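Side-chain contacts in GTPase activator-like protein (Chaetomium thermophilum, PDB 5HIU), which probably acts as a GTPase activator in its full-length form, TSC2, and is represented here by its all-helical N-terminal part: residues S257-C260 against L265-E268; S284-L289 against P332-S337. One frame throughout, in Å; residues are numbered along the deposited sequence.

Interaction 1 (S257-C260 against L265-E268); sequences SIHC and LQKE
The side-chain amide of Gln266 lies over one face of the His259 imidazole and also bonds to the backbone of the same residue. Gln266 CG stands obliquely above the ND1-CE1 edge, outside the ring outline, 3.2 Å from both His259 ND1 and His259 CE1. The amide does not stack flat. Its plane and the ring plane are 42° apart, and the two side chains cross obliquely. Gln266 CG is anti to its backbone N (chi1 -163°), and the chain stays extended beyond CG. This sets NE2 above the ring and brings it to the last turn of helix 245-261. There Gln266 NE2 donates to His259 O at 3.1 Å, with an N-H...O angle of 151°. The acceptor lies close to the amide plane of Gln266, while the donor is tilted out of the carbonyl plane. The backbone O of Gln266 comes to the edge of the ring, 3.5 Å from His259 ND1. Beside this polar pair, Ile258 CG2 meets Leu265 CB at 4.1 Å. Leu265 is the N-cap residue of helix 266-277, and its side chain also packs on Leu227 of helix 224-240. The His259 ring reaches Val318 of helix 302-322. The contact is thus mixed. A side-chain N-H at the start of one helix satisfies a carbonyl near the end of the preceding helix, while the methylene carbons of the same glutamine meet the buried imidazole.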
loop_
_atom_site.group_PDB
_atom_site.type_symbol
_atom_site.label_atom_id
_atom_site.label_comp_id
_atom_site.label_asym_id
_atom_site.label_seq_id
_atom_site.Cartn_x
_atom_site.Cartn_y
_atom_site.Cartn_z
ATOM N N SER A 257 -4.646 -8.199 -4.654
ATOM C CA SER A 257 -3.605 -9.018 -5.223
ATOM C C SER A 257 -2.520 -9.300 -4.193
ATOM O O SER A 257 -2.070 -10.425 -4.056
ATOM C CB SER A 257 -3.068 -8.351 -6.488
ATOM O OG SER A 257 -4.103 -8.315 -7.478
ATOM N N ILE A 258 -2.101 -8.291 -3.451
ATOM C CA ILE A 258 -1.069 -8.503 -2.440
ATOM C C ILE A 258 -1.609 -9.475 -1.412
ATOM O O ILE A 258 -0.917 -10.393 -0.977
ATOM C CB ILE A 258 -0.670 -7.194 -1.762
ATOM C CG1 ILE A 258 0.160 -6.338 -2.712
ATOM C CG2 ILE A 258 0.130 -7.462 -0.500
ATOM C CD1 ILE A 258 0.092 -4.852 -2.393
ATOM N N HIS A 259 -2.864 -9.242 -1.038
ATOM C CA HIS A 259 -3.584 -10.073 -0.076
ATOM C C HIS A 259 -3.527 -11.527 -0.434
ATOM O O HIS A 259 -3.276 -12.376 0.412
ATOM C CB HIS A 259 -5.046 -9.667 -0.052
ATOM C CG HIS A 259 -5.881 -10.475 0.878
ATOM N ND1 HIS A 259 -5.679 -10.487 2.240
ATOM C CD2 HIS A 259 -6.950 -11.267 0.647
ATOM C CE1 HIS A 259 -6.578 -11.270 2.807
ATOM N NE2 HIS A 259 -7.355 -11.762 1.860
ATOM N N CYS A 260 -3.801 -11.803 -1.695
ATOM C CA CYS A 260 -3.784 -13.150 -2.174
ATOM C C CYS A 260 -2.353 -13.630 -2.371
ATOM O O CYS A 260 -1.920 -14.578 -1.714
ATOM C CB CYS A 260 -4.553 -13.245 -3.474
ATOM S SG CYS A 260 -4.802 -14.967 -3.877
ATOM N N LEU A 265 2.267 -10.686 3.805
ATOM C CA LEU A 265 1.626 -9.393 4.039
ATOM C C LEU A 265 0.101 -9.476 4.026
ATOM O O LEU A 265 -0.576 -8.454 3.926
ATOM C CB LEU A 265 2.080 -8.397 2.978
ATOM C CG LEU A 265 3.554 -8.012 3.079
ATOM C CD1 LEU A 265 3.946 -7.127 1.911
ATOM C CD2 LEU A 265 3.848 -7.317 4.392
ATOM N N GLN A 266 -0.451 -10.679 4.160
ATOM C CA GLN A 266 -1.893 -10.850 4.054
ATOM C C GLN A 266 -2.612 -10.097 5.152
ATOM O O GLN A 266 -3.614 -9.429 4.897
ATOM C CB GLN A 266 -2.296 -12.328 4.075
ATOM C CG GLN A 266 -3.707 -12.579 3.567
ATOM C CD GLN A 266 -4.102 -14.057 3.557
ATOM O OE1 GLN A 266 -4.552 -14.594 4.575
ATOM N NE2 GLN A 266 -3.960 -14.713 2.403
ATOM N N LYS A 267 -2.112 -10.202 6.371
ATOM C CA LYS A 267 -2.763 -9.545 7.506
ATOM C C LYS A 267 -2.735 -8.005 7.344
ATOM O O LYS A 267 -3.783 -7.335 7.458
ATOM C CB LYS A 267 -2.152 -10.024 8.836
ATOM C CG LYS A 267 -0.651 -9.800 8.969
ATOM C CD LYS A 267 -0.069 -10.382 10.246
ATOM C CE LYS A 267 1.351 -9.874 10.474
ATOM N NZ LYS A 267 2.048 -10.652 11.536
ATOM N N GLU A 268 -1.563 -7.468 6.993
ATOM C CA GLU A 268 -1.424 -6.041 6.701
ATOM C C GLU A 268 -2.399 -5.541 5.633
ATOM O O GLU A 268 -3.047 -4.525 5.830
ATOM C CB GLU A 268 0.012 -5.679 6.302
ATOM C CG GLU A 268 0.948 -5.415 7.480
ATOM C CD GLU A 268 1.763 -6.623 7.861
ATOM O OE1 GLU A 268 1.337 -7.756 7.551
ATOM O OE2 GLU A 268 2.842 -6.438 8.459
#

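Interaction 2 (S284-L289 against P332-S337); sequences STVRIL and PQVPLS
Val286 meets Pro332 first, where the segment 332-337 begins. Val286 CG2 lies 3.5 Å from Pro332 CG and 3.8 Å from Pro332 CB, so one methyl rests on the CB-CG side of the pyrrolidine ring. The two side chains run past each other in opposite directions. Leu322 of helix 302-322 touches both residues and extends the apolar patch. At Gln333 CB points away from the helix, and the backbone carbonyl comes close instead. Gln333 O lies 4.1 Å from both Val286 CG1 and Val286 CG2, a van der Waals contact only. Val334 comes next, and here the other methyl of Val286 takes over. Val286 CG1 touches Val334 CG2 at 3.9 Å. With Val286 CG1 anti to the backbone N (chi1 169°), CG1 is turned to Val334 and Pro335, and CG2 to Pro332. Val334 also packs on Leu323, just beyond helix 302-322. Pro335 closes the contact with a lighter touch, its ring CD 4.2 Å from Val286 CG1. This proline is the N-cap residue of helix 336-348. From Leu336 the chain turns into that helix, and the Leu336 side chain packs on Ile376 and Glu380. The side-chain contacts are all apolar, with one buried valine at the centre. Pro332, Gln333, Val334 and Pro335 have extended backbone angles, and the linker lies across the side of helix 281-294 as it leads into the next helix. A connecting segment packed on a neighbouring helix in this way fits the alpha-solenoid built by the N-terminal part of TSC2, where stacked antiparallel helices are joined by short or longer linkers.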
loop_
_atom_site.group_PDB
_atom_site.type_symbol
_atom_site.label_atom_id
_atom_site.label_comp_id
_atom_site.label_asym_id
_atom_site.label_seq_id
_atom_site.Cartn_x
_atom_site.Cartn_y
_atom_site.Cartn_z
ATOM N N SER A 284 -19.143 0.437 -2.990
ATOM C CA SER A 284 -18.371 0.465 -4.233
ATOM C C SER A 284 -17.340 -0.660 -4.276
ATOM O O SER A 284 -17.151 -1.302 -5.315
ATOM C CB SER A 284 -17.700 1.828 -4.408
ATOM O OG SER A 284 -18.674 2.847 -4.578
ATOM N N THR A 285 -16.709 -0.929 -3.137
ATOM C CA THR A 285 -15.717 -2.006 -3.029
ATOM C C THR A 285 -16.302 -3.383 -3.331
ATOM O O THR A 285 -15.696 -4.173 -4.060
ATOM C CB THR A 285 -15.103 -2.021 -1.623
ATOM O OG1 THR A 285 -14.647 -0.697 -1.288
ATOM C CG2 THR A 285 -13.943 -3.017 -1.541
ATOM N N VAL A 286 -17.476 -3.676 -2.771
ATOM C CA VAL A 286 -18.149 -4.953 -3.039
ATOM C C VAL A 286 -18.415 -5.095 -4.535
ATOM O O VAL A 286 -18.106 -6.114 -5.159
ATOM C CB VAL A 286 -19.484 -5.056 -2.270
ATOM C CG1 VAL A 286 -20.301 -6.242 -2.739
ATOM C CG2 VAL A 286 -19.232 -5.181 -0.781
ATOM N N ARG A 287 -19.022 -4.053 -5.090
ATOM C CA ARG A 287 -19.323 -3.946 -6.518
ATOM C C ARG A 287 -18.081 -4.172 -7.384
ATOM O O ARG A 287 -18.127 -4.917 -8.370
ATOM C CB ARG A 287 -19.902 -2.553 -6.763
ATOM C CG ARG A 287 -20.232 -2.202 -8.206
ATOM C CD ARG A 287 -21.403 -1.229 -8.269
ATOM N NE ARG A 287 -21.328 -0.206 -7.225
ATOM C CZ ARG A 287 -20.834 1.022 -7.382
ATOM N NH1 ARG A 287 -20.355 1.435 -8.556
ATOM N NH2 ARG A 287 -20.825 1.859 -6.346
ATOM N N ILE A 288 -16.977 -3.527 -6.987
ATOM C CA ILE A 288 -15.672 -3.681 -7.648
ATOM C C ILE A 288 -15.196 -5.117 -7.574
ATOM O O ILE A 288 -14.808 -5.702 -8.580
ATOM C CB ILE A 288 -14.603 -2.746 -7.012
ATOM C CG1 ILE A 288 -14.862 -1.298 -7.427
ATOM C CG2 ILE A 288 -13.177 -3.149 -7.404
ATOM C CD1 ILE A 288 -14.187 -0.266 -6.545
ATOM N N LEU A 289 -15.202 -5.665 -6.365
ATOM C CA LEU A 289 -14.761 -7.042 -6.121
ATOM C C LEU A 289 -15.559 -8.064 -6.925
ATOM O O LEU A 289 -15.018 -9.102 -7.341
ATOM C CB LEU A 289 -14.919 -7.378 -4.638
ATOM C CG LEU A 289 -13.908 -6.822 -3.649
ATOM C CD1 LEU A 289 -14.443 -6.984 -2.238
ATOM C CD2 LEU A 289 -12.568 -7.529 -3.793
ATOM N N PRO A 332 -19.995 -4.087 4.631
ATOM C CA PRO A 332 -21.062 -4.125 3.647
ATOM C C PRO A 332 -21.436 -5.553 3.310
ATOM O O PRO A 332 -20.564 -6.414 3.214
ATOM C CB PRO A 332 -20.429 -3.467 2.419
ATOM C CG PRO A 332 -19.001 -3.854 2.502
ATOM C CD PRO A 332 -18.673 -3.978 3.979
ATOM N N GLN A 333 -22.720 -5.804 3.107
ATOM C CA GLN A 333 -23.165 -7.134 2.737
ATOM C C GLN A 333 -23.001 -7.359 1.237
ATOM O O GLN A 333 -22.909 -6.421 0.465
ATOM C CB GLN A 333 -24.611 -7.360 3.194
ATOM C CG GLN A 333 -24.729 -8.019 4.569
ATOM C CD GLN A 333 -23.878 -7.343 5.637
ATOM O OE1 GLN A 333 -24.086 -6.174 5.957
ATOM N NE2 GLN A 333 -22.917 -8.079 6.196
ATOM N N VAL A 334 -22.944 -8.618 0.841
ATOM C CA VAL A 334 -22.784 -8.978 -0.556
ATOM C C VAL A 334 -24.068 -9.639 -1.076
ATOM O O VAL A 334 -24.667 -10.451 -0.373
ATOM C CB VAL A 334 -21.609 -9.949 -0.727
ATOM C CG1 VAL A 334 -21.481 -10.377 -2.177
ATOM C CG2 VAL A 334 -20.313 -9.310 -0.252
ATOM N N PRO A 335 -24.486 -9.307 -2.311
ATOM C CA PRO A 335 -25.664 -9.974 -2.880
ATOM C C PRO A 335 -25.391 -11.415 -3.261
ATOM O O PRO A 335 -24.420 -11.702 -3.962
ATOM C CB PRO A 335 -25.993 -9.162 -4.137
ATOM C CG PRO A 335 -24.947 -8.105 -4.276
ATOM C CD PRO A 335 -23.900 -8.307 -3.223
ATOM N N LEU A 336 -26.237 -12.325 -2.807
ATOM C CA LEU A 336 -25.994 -13.715 -3.102
ATOM C C LEU A 336 -26.108 -13.961 -4.598
ATOM O O LEU A 336 -25.240 -14.592 -5.193
ATOM C CB LEU A 336 -26.969 -14.601 -2.359
ATOM C CG LEU A 336 -26.680 -16.093 -2.546
ATOM C CD1 LEU A 336 -25.284 -16.419 -2.017
ATOM C CD2 LEU A 336 -27.757 -16.935 -1.867
ATOM N N SER A 337 -27.183 -13.459 -5.198
ATOM C CA SER A 337 -27.420 -13.611 -6.634
ATOM C C SER A 337 -26.185 -13.201 -7.430
ATOM O O SER A 337 -25.588 -14.035 -8.123
ATOM C CB SER A 337 -28.628 -12.773 -7.042
ATOM O OG SER A 337 -28.598 -11.525 -6.369
#

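The two contacts come in series along the chain, interaction 1 closing before interaction 2 opens. Their centres are about 19 Å apart, and their nearest atoms about 8 Å, so they do not touch. Interaction 1 joins helix 245-261 to helix 266-277 across a short turn, and its centre lies about 10 Å from the centre of the chain. Interaction 2 is more peripheral, its centre about 22 Å out, and brings the linker before helix 336-348 back onto helix 281-294. Helices 266-277 and 281-294 follow each other directly. Helix 302-322 touches residues of both contacts. Interaction 1 is local, between helices neighbouring in sequence. Interaction 2 bridges a gap of 42 residues. The two join different parts of the same helical solenoid.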